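Local coordinates for putative cell surface protein (Streptococcus pyogenes, PDB 4OFQ) that probably serves as a surface adhesin of the antigen I/II family, represented here by its calcium-bound, beta-sandwich C-terminal domain, at residues Q45-Y50 with K62-V67; T94-M99 with A136-A141. One frame throughout, in Å; residues are numbered along the deposited sequence.

Interaction 1. Residues Q45-Y50 with K62-V67; sequences QDFDQY and KGFIYV
In the antigen I/II C2-type beta sandwich, Gln45 and Tyr66 meet across the interior: Gln45 ends strand 38-45 of one sheet, and Tyr66 lies on strand 64-70 of the other. Their side chains slide past each other in opposite directions. The stem of Gln45 lies alongside the tyrosine ring, with Gln45 CB 3.7 Å from Tyr66 CD1. Behind it, the backbone of Gln45 also closes on the ring, Gln45 CA lying 3.7 Å from Tyr66 CE1. With CG swung opposite the backbone N (chi1 -180°) and the chain extended beyond it, Gln45 carries its amide past the root of Tyr66, the amide plane turned 39° from the ring.

No direct hydrogen bond joins the segments; two waters bridge them instead. Water 1 accepts from Gln45 NE2 at 3.1 Å and donates to Phe64 O at 2.9 Å. Water 2 also accepts from Gln45 NE2, at 2.7 Å, and can donate to Ile65 O, 2.8 Å away, which competes with other acceptors for its protons. The amide nitrogen thus gives to two waters, which lie against two successive carbonyls of the strand. The other end of the amide is fixed too, since Gln45 OE1 hydrogen-bonds Tyr151 OH; Tyr151 also stacks on Tyr66, whose hydroxyl hydrogen-bonds Thr170 OG1.

Beyond Gln45 the chain leaves its sheet through an Asx turn, in which Asp46 OD1 accepts from the backbone N of Asp48, and a short 3-10 turn follows. Phe47 faces back toward the strand and touches Phe64 only lightly, Phe47 CE1 to Phe64 CD1 at 4.5 Å. The neighbouring carbon, Phe47 CD1, meets the edge of the Tyr50 ring in plane, 3.7 Å from Tyr50 CD2.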
ATOM      1  N   GLN A  45      -7.759 -21.097   8.330  1.00 12.23           N
ATOM      2  CA  GLN A  45      -8.992 -21.618   8.908  1.00 12.56           C
ATOM      3  C   GLN A  45      -8.569 -22.851   9.699  1.00 13.42           C
ATOM      4  O   GLN A  45      -8.149 -23.856   9.120  1.00 15.49           O
ATOM      5  CB  GLN A  45      -9.971 -21.975   7.780  1.00 12.98           C
ATOM      6  CG  GLN A  45     -11.345 -22.544   8.183  1.00 12.53           C
ATOM      7  CD  GLN A  45     -12.308 -22.572   6.988  1.00 15.23           C
ATOM      8  OE1 GLN A  45     -11.873 -22.565   5.830  1.00 13.32           O
ATOM      9  NE2 GLN A  45     -13.616 -22.593   7.263  1.00 14.00           N
ATOM     10  N   ASP A  46      -8.663 -22.759  11.027  1.00 14.07           N
ATOM     11  CA  ASP A  46      -7.997 -23.684  11.939  1.00 15.02           C
ATOM     12  C   ASP A  46      -8.897 -24.854  12.333  1.00 20.82           C
ATOM     13  O   ASP A  46      -9.874 -24.677  13.054  1.00 16.42           O
ATOM     14  CB  ASP A  46      -7.573 -22.900  13.190  1.00 15.57           C
ATOM     15  CG  ASP A  46      -6.862 -23.752  14.234  1.00 19.11           C
ATOM     16  OD1 ASP A  46      -6.493 -24.914  13.963  1.00 18.28           O
ATOM     17  OD2 ASP A  46      -6.652 -23.225  15.346  1.00 17.40           O
ATOM     18  N   PHE A  47      -8.546 -26.053  11.888  1.00 15.97           N
ATOM     19  CA  PHE A  47      -9.358 -27.232  12.182  1.00 16.62           C
ATOM     20  C   PHE A  47      -8.614 -28.224  13.055  1.00 17.76           C
ATOM     21  O   PHE A  47      -9.146 -29.272  13.403  1.00 18.48           O
ATOM     22  CB  PHE A  47      -9.784 -27.933  10.896  1.00 16.27           C
ATOM     23  CG  PHE A  47     -10.819 -27.179  10.106  1.00 17.06           C
ATOM     24  CD1 PHE A  47     -11.758 -26.392  10.747  1.00 15.31           C
ATOM     25  CD2 PHE A  47     -10.852 -27.269   8.722  1.00 14.87           C
ATOM     26  CE1 PHE A  47     -12.722 -25.693  10.014  1.00 14.66           C
ATOM     27  CE2 PHE A  47     -11.813 -26.581   7.987  1.00 18.34           C
ATOM     28  CZ  PHE A  47     -12.746 -25.794   8.633  1.00 15.56           C
ATOM     29  N   ASP A  48      -7.380 -27.887  13.404  1.00 21.62           N
ATOM     30  CA  ASP A  48      -6.519 -28.792  14.156  1.00 22.62           C
ATOM     31  C   ASP A  48      -7.195 -29.461  15.366  1.00 27.53           C
ATOM     32  O   ASP A  48      -7.067 -30.670  15.561  1.00 24.43           O
ATOM     33  CB  ASP A  48      -5.243 -28.065  14.581  1.00 23.32           C
ATOM     34  CG  ASP A  48      -4.273 -28.978  15.283  1.00 31.63           C
ATOM     35  OD1 ASP A  48      -3.673 -29.832  14.606  1.00 37.45           O
ATOM     36  OD2 ASP A  48      -4.119 -28.842  16.508  1.00 36.18           O
ATOM     37  N   GLN A  49      -7.924 -28.681  16.160  1.00 20.26           N
ATOM     38  CA  GLN A  49      -8.538 -29.199  17.384  1.00 30.11           C
ATOM     39  C   GLN A  49      -9.593 -30.277  17.115  1.00 29.42           C
ATOM     40  O   GLN A  49      -9.877 -31.109  17.978  1.00 29.15           O
ATOM     41  CB  GLN A  49      -9.186 -28.065  18.185  1.00 36.44           C
ATOM     42  CG  GLN A  49      -8.231 -27.284  19.058  1.00 51.33           C
ATOM     43  CD  GLN A  49      -7.567 -28.140  20.122  1.00 55.12           C
ATOM     44  OE1 GLN A  49      -8.217 -28.614  21.054  1.00 58.51           O
ATOM     45  NE2 GLN A  49      -6.262 -28.338  19.987  1.00 55.16           N
ATOM     46  N   TYR A  50     -10.177 -30.248  15.922  1.00 20.62           N
ATOM     47  CA  TYR A  50     -11.286 -31.143  15.587  1.00 20.80           C
ATOM     48  C   TYR A  50     -10.842 -32.541  15.160  1.00 29.57           C
ATOM     49  O   TYR A  50     -11.674 -33.438  15.034  1.00 21.86           O
ATOM     50  CB  TYR A  50     -12.142 -30.528  14.481  1.00 22.24           C
ATOM     51  CG  TYR A  50     -12.704 -29.180  14.840  1.00 19.15           C
ATOM     52  CD1 TYR A  50     -13.362 -28.987  16.046  1.00 21.70           C
ATOM     53  CD2 TYR A  50     -12.561 -28.093  13.983  1.00 22.01           C
ATOM     54  CE1 TYR A  50     -13.878 -27.746  16.390  1.00 24.50           C
ATOM     55  CE2 TYR A  50     -13.068 -26.844  14.323  1.00 19.19           C
ATOM     56  CZ  TYR A  50     -13.734 -26.686  15.526  1.00 18.55           C
ATOM     57  OH  TYR A  50     -14.247 -25.458  15.866  1.00 20.48           O
ATOM     58  N   LYS A  62     -24.786 -27.274  10.783  1.00 20.59           N
ATOM     59  CA  LYS A  62     -24.611 -25.829  10.915  1.00 21.69           C
ATOM     60  C   LYS A  62     -23.423 -25.337  10.088  1.00 21.99           C
ATOM     61  O   LYS A  62     -23.272 -24.139   9.851  1.00 22.76           O
ATOM     62  CB  LYS A  62     -24.470 -25.429  12.382  1.00 20.81           C
ATOM     63  CG  LYS A  62     -25.718 -25.718  13.203  1.00 27.84           C
ATOM     64  CD  LYS A  62     -25.576 -25.206  14.630  1.00 35.70           C
ATOM     65  CE  LYS A  62     -26.775 -25.596  15.473  1.00 40.58           C
ATOM     66  NZ  LYS A  62     -26.742 -24.943  16.815  1.00 48.04           N
ATOM     67  N   GLY A  63     -22.576 -26.271   9.668  1.00 17.31           N
ATOM     68  CA  GLY A  63     -21.614 -26.013   8.610  1.00 16.33           C
ATOM     69  C   GLY A  63     -20.344 -25.308   9.040  1.00 17.38           C
ATOM     70  O   GLY A  63     -20.015 -25.223  10.226  1.00 17.51           O
ATOM     71  N   PHE A  64     -19.624 -24.792   8.055  1.00 14.88           N
ATOM     72  CA  PHE A  64     -18.317 -24.209   8.300  1.00 15.32           C
ATOM     73  C   PHE A  64     -18.189 -22.964   7.460  1.00 15.21           C
ATOM     74  O   PHE A  64     -18.261 -23.016   6.232  1.00 13.20           O
ATOM     75  CB  PHE A  64     -17.234 -25.236   7.984  1.00 17.76           C
ATOM     76  CG  PHE A  64     -17.466 -26.544   8.673  1.00 15.16           C
ATOM     77  CD1 PHE A  64     -17.101 -26.706   9.997  1.00 15.71           C
ATOM     78  CD2 PHE A  64     -18.137 -27.578   8.036  1.00 19.61           C
ATOM     79  CE1 PHE A  64     -17.353 -27.899  10.665  1.00 17.14           C
ATOM     80  CE2 PHE A  64     -18.383 -28.765   8.689  1.00 19.63           C
ATOM     81  CZ  PHE A  64     -17.991 -28.928  10.006  1.00 18.65           C
ATOM     82  N   ILE A  65     -18.057 -21.835   8.147  1.00 13.47           N
ATOM     83  CA  ILE A  65     -18.042 -20.529   7.506  1.00 12.89           C
ATOM     84  C   ILE A  65     -16.724 -19.851   7.836  1.00 13.37           C
ATOM     85  O   ILE A  65     -16.254 -19.950   8.976  1.00 14.74           O
ATOM     86  CB  ILE A  65     -19.201 -19.645   8.026  1.00 13.36           C
ATOM     87  CG1 ILE A  65     -20.550 -20.237   7.588  1.00 16.11           C
ATOM     88  CG2 ILE A  65     -19.029 -18.183   7.533  1.00 12.87           C
ATOM     89  CD1 ILE A  65     -21.741 -19.607   8.255  1.00 22.79           C
ATOM     90  N   TYR A  66     -16.113 -19.213   6.838  1.00 11.77           N
ATOM     91  CA  TYR A  66     -14.928 -18.388   7.081  1.00 11.41           C
ATOM     92  C   TYR A  66     -15.244 -16.986   6.590  1.00 16.43           C
ATOM     93  O   TYR A  66     -15.844 -16.830   5.532  1.00 14.43           O
ATOM     94  CB  TYR A  66     -13.706 -18.952   6.347  1.00 13.44           C
ATOM     95  CG  TYR A  66     -12.387 -18.450   6.918  1.00 13.25           C
ATOM     96  CD1 TYR A  66     -11.962 -18.862   8.175  1.00 13.11           C
ATOM     97  CD2 TYR A  66     -11.578 -17.558   6.209  1.00 14.97           C
ATOM     98  CE1 TYR A  66     -10.762 -18.403   8.722  1.00 16.12           C
ATOM     99  CE2 TYR A  66     -10.366 -17.092   6.747  1.00 15.81           C
ATOM    100  CZ  TYR A  66      -9.967 -17.526   8.004  1.00 15.55           C
ATOM    101  OH  TYR A  66      -8.777 -17.096   8.571  1.00 14.54           O
ATOM    102  N   VAL A  67     -14.843 -15.971   7.350  1.00 13.19           N
ATOM    103  CA  VAL A  67     -15.192 -14.588   7.023  1.00 11.03           C
ATOM    104  C   VAL A  67     -13.926 -13.765   6.921  1.00 16.18           C
ATOM    105  O   VAL A  67     -13.034 -13.894   7.754  1.00 12.14           O
ATOM    106  CB  VAL A  67     -16.120 -13.952   8.115  1.00 12.69           C
ATOM    107  CG1 VAL A  67     -16.215 -12.436   7.962  1.00 14.41           C
ATOM    108  CG2 VAL A  67     -17.523 -14.553   8.058  1.00 12.28           C
TER
HETATM  109  O   HOH W   1     -15.770 -22.313   5.013  1.00 14.46           O
HETATM  110  O   HOH W   2     -15.153 -22.526   9.465  1.00 18.18           O

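Interaction 2. Residues T94-M99 with A136-A141; sequences TNLLEM and AAFYKA
Phe138 reaches from helix 135-143 to Leu96 and Leu97, where a 3-10 turn runs into strand 97-102, so this is helix-to-sheet packing at one end of the beta sandwich. Strand 97-102 is an outermost strand of the six-stranded sheet. It pairs antiparallel with strand 127-132, and the helix follows that partner strand closely in the chain.

The phenylalanine does most of the reaching. Its CG stands opposite the backbone N (chi1 -166°), which sends the ring away from the helix and toward the start of the strand. Leu97 answers with one methyl: although its CB points neither at the helix nor away from it, CG sits beside the backbone N, anti to the carbonyl carbon (chi1 -57°), and Leu97 CD2 comes to 4.0 Å from Phe138 CE1. The same methyl is 4.1 Å from Phe138 CZ, so it sits by the outer part of the ring, and the two side chains cross obliquely.

Leu97 also touches Ile85 of strand 80-87, in the other sheet, while Phe138 packs on Ala132 and Val143. The ring of Tyr142, set at about 55° to that of Phe138, is touched by Leu96 as well.

No hydrogen bond crosses between the segments; the contact is wholly apolar. Leu96 faces the helix from a more exposed position and contributes its stem: Leu96 CB stands 4.4 Å from Phe138 CD1.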
ATOM      1  N   THR A  94     -11.639 -24.488  -3.513  1.00 13.39           N
ATOM      2  CA  THR A  94     -12.425 -23.335  -3.959  1.00 16.22           C
ATOM      3  C   THR A  94     -13.836 -23.719  -4.431  1.00 17.09           C
ATOM      4  O   THR A  94     -14.797 -23.005  -4.167  1.00 16.81           O
ATOM      5  CB  THR A  94     -11.710 -22.526  -5.070  1.00 17.15           C
ATOM      6  OG1 THR A  94     -11.377 -23.390  -6.159  1.00 18.74           O
ATOM      7  CG2 THR A  94     -10.440 -21.894  -4.527  1.00 18.17           C
ATOM      8  N   ASN A  95     -13.963 -24.850  -5.119  1.00 14.37           N
ATOM      9  CA  ASN A  95     -15.262 -25.241  -5.660  1.00 19.10           C
ATOM     10  C   ASN A  95     -16.170 -25.892  -4.615  1.00 15.76           C
ATOM     11  O   ASN A  95     -17.316 -26.239  -4.912  1.00 17.33           O
ATOM     12  CB  ASN A  95     -15.093 -26.161  -6.869  1.00 28.01           C
ATOM     13  CG  ASN A  95     -14.357 -25.485  -8.013  1.00 42.84           C
ATOM     14  OD1 ASN A  95     -13.733 -26.149  -8.841  1.00 53.10           O
ATOM     15  ND2 ASN A  95     -14.416 -24.156  -8.057  1.00 45.09           N
ATOM     16  N   LEU A  96     -15.649 -26.062  -3.400  1.00 18.13           N
ATOM     17  CA  LEU A  96     -16.422 -26.668  -2.313  1.00 13.92           C
ATOM     18  C   LEU A  96     -17.048 -25.614  -1.417  1.00 14.11           C
ATOM     19  O   LEU A  96     -17.768 -25.954  -0.465  1.00 14.40           O
ATOM     20  CB  LEU A  96     -15.531 -27.564  -1.457  1.00 14.14           C
ATOM     21  CG  LEU A  96     -14.744 -28.631  -2.213  1.00 16.84           C
ATOM     22  CD1 LEU A  96     -13.989 -29.501  -1.228  1.00 16.55           C
ATOM     23  CD2 LEU A  96     -15.663 -29.469  -3.097  1.00 17.88           C
ATOM     24  N   LEU A  97     -16.756 -24.345  -1.716  1.00 14.23           N
ATOM     25  CA  LEU A  97     -17.165 -23.224  -0.873  1.00 12.85           C
ATOM     26  C   LEU A  97     -17.947 -22.188  -1.662  1.00 17.10           C
ATOM     27  O   LEU A  97     -17.528 -21.783  -2.753  1.00 19.68           O
ATOM     28  CB  LEU A  97     -15.925 -22.515  -0.300  1.00 13.38           C
ATOM     29  CG  LEU A  97     -14.940 -23.355   0.514  1.00 14.35           C
ATOM     30  CD1 LEU A  97     -13.657 -22.566   0.729  1.00 15.46           C
ATOM     31  CD2 LEU A  97     -15.562 -23.735   1.849  1.00 11.99           C
ATOM     32  N   GLU A  98     -19.058 -21.733  -1.092  1.00 12.21           N
ATOM     33  CA  GLU A  98     -19.776 -20.599  -1.646  1.00 12.17           C
ATOM     34  C   GLU A  98     -18.982 -19.363  -1.287  1.00 14.47           C
ATOM     35  O   GLU A  98     -18.685 -19.141  -0.115  1.00 16.40           O
ATOM     36  CB  GLU A  98     -21.158 -20.471  -1.015  1.00 12.69           C
ATOM     37  CG  GLU A  98     -22.050 -21.684  -1.191  1.00 16.45           C
ATOM     38  CD  GLU A  98     -23.494 -21.389  -0.851  1.00 22.99           C
ATOM     39  OE1 GLU A  98     -23.738 -20.390  -0.135  1.00 20.30           O
ATOM     40  OE2 GLU A  98     -24.379 -22.154  -1.303  1.00 24.46           O
ATOM     41  N   MET A  99     -18.627 -18.565  -2.285  1.00 14.02           N
ATOM     42  CA  MET A  99     -17.970 -17.290  -2.021  1.00 15.84           C
ATOM     43  C   MET A  99     -19.000 -16.172  -2.127  1.00 17.77           C
ATOM     44  O   MET A  99     -19.549 -15.938  -3.204  1.00 15.96           O
ATOM     45  CB  MET A  99     -16.829 -17.033  -3.009  1.00 11.26           C
ATOM     46  CG  MET A  99     -16.125 -15.704  -2.746  1.00  9.81           C
ATOM     47  SD  MET A  99     -14.655 -15.422  -3.761  1.00 20.54           S
ATOM     48  CE  MET A  99     -13.770 -16.952  -3.611  1.00 24.37           C
ATOM     49  N   ALA A 136     -21.529 -31.991   5.576  1.00 18.38           N
ATOM     50  CA  ALA A 136     -21.156 -33.352   5.946  1.00 19.20           C
ATOM     51  C   ALA A 136     -19.910 -33.811   5.184  1.00 19.02           C
ATOM     52  O   ALA A 136     -19.002 -34.394   5.763  1.00 19.31           O
ATOM     53  CB  ALA A 136     -22.305 -34.300   5.721  1.00 20.98           C
ATOM     54  N   ALA A 137     -19.859 -33.544   3.885  1.00 18.70           N
ATOM     55  CA  ALA A 137     -18.707 -33.968   3.088  1.00 23.99           C
ATOM     56  C   ALA A 137     -17.437 -33.219   3.488  1.00 22.03           C
ATOM     57  O   ALA A 137     -16.349 -33.805   3.568  1.00 20.30           O
ATOM     58  CB  ALA A 137     -18.981 -33.782   1.590  1.00 18.99           C
ATOM     59  N   PHE A 138     -17.586 -31.919   3.722  1.00 17.03           N
ATOM     60  CA  PHE A 138     -16.469 -31.056   4.066  1.00 16.30           C
ATOM     61  C   PHE A 138     -15.935 -31.420   5.453  1.00 17.17           C
ATOM     62  O   PHE A 138     -14.723 -31.392   5.696  1.00 16.56           O
ATOM     63  CB  PHE A 138     -16.929 -29.595   4.012  1.00 15.45           C
ATOM     64  CG  PHE A 138     -15.809 -28.593   4.023  1.00 16.59           C
ATOM     65  CD1 PHE A 138     -15.142 -28.251   2.852  1.00 19.24           C
ATOM     66  CD2 PHE A 138     -15.435 -27.974   5.207  1.00 23.98           C
ATOM     67  CE1 PHE A 138     -14.112 -27.311   2.869  1.00 13.63           C
ATOM     68  CE2 PHE A 138     -14.413 -27.042   5.231  1.00 22.35           C
ATOM     69  CZ  PHE A 138     -13.752 -26.714   4.069  1.00 15.03           C
ATOM     70  N   TYR A 139     -16.850 -31.781   6.347  1.00 18.35           N
ATOM     71  CA  TYR A 139     -16.487 -32.202   7.686  1.00 17.74           C
ATOM     72  C   TYR A 139     -15.642 -33.477   7.640  1.00 18.51           C
ATOM     73  O   TYR A 139     -14.595 -33.580   8.283  1.00 20.52           O
ATOM     74  CB  TYR A 139     -17.739 -32.443   8.528  1.00 18.36           C
ATOM     75  CG  TYR A 139     -17.409 -33.058   9.858  1.00 19.17           C
ATOM     76  CD1 TYR A 139     -16.731 -32.326  10.828  1.00 19.00           C
ATOM     77  CD2 TYR A 139     -17.749 -34.382  10.144  1.00 22.00           C
ATOM     78  CE1 TYR A 139     -16.403 -32.883  12.049  1.00 19.89           C
ATOM     79  CE2 TYR A 139     -17.428 -34.951  11.369  1.00 21.10           C
ATOM     80  CZ  TYR A 139     -16.747 -34.196  12.314  1.00 20.93           C
ATOM     81  OH  TYR A 139     -16.415 -34.744  13.529  1.00 21.92           O
ATOM     82  N   LYS A 140     -16.101 -34.448   6.862  1.00 19.09           N
ATOM     83  CA  LYS A 140     -15.416 -35.727   6.769  1.00 20.02           C
ATOM     84  C   LYS A 140     -14.044 -35.591   6.098  1.00 23.44           C
ATOM     85  O   LYS A 140     -13.058 -36.187   6.541  1.00 20.90           O
ATOM     86  CB  LYS A 140     -16.308 -36.721   6.019  1.00 21.36           C
ATOM     87  CG  LYS A 140     -15.771 -38.133   5.907  1.00 26.67           C
ATOM     88  CD  LYS A 140     -16.797 -39.018   5.211  1.00 33.06           C
ATOM     89  CE  LYS A 140     -16.413 -40.486   5.271  1.00 38.05           C
ATOM     90  NZ  LYS A 140     -17.377 -41.314   4.491  1.00 45.62           N
ATOM     91  N   ALA A 141     -13.975 -34.783   5.045  1.00 22.97           N
ATOM     92  CA  ALA A 141     -12.752 -34.657   4.263  1.00 21.19           C
ATOM     93  C   ALA A 141     -11.670 -33.811   4.931  1.00 21.01           C
ATOM     94  O   ALA A 141     -10.483 -34.144   4.842  1.00 18.99           O
ATOM     95  CB  ALA A 141     -13.063 -34.104   2.868  1.00 18.31           C
TER

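Interactions 1 and 2, centred 11 Å apart, meet in one aromatic cluster at the same end of the sandwich, built on Phe47, Phe64, Phe138 and Tyr139, with helix 135-143 joining them. Phe138 of interaction 2 touches both phenylalanines of interaction 1: Phe138 CE2 is 3.8 Å from Phe47 CE2, and Phe138 CD2 is 3.9 Å from Phe64 CD2. The next helix residue adds a third contact, Tyr139 CD1 to Phe64 CZ at 3.7 Å. Strands 64-70 and 97-102 flank strand 127-132 in the same sheet. The calcium is farther along, about 13 Å from the side chain of Tyr66; strand 64-70 ends at two of its site residues, Asp69 and Tyr70.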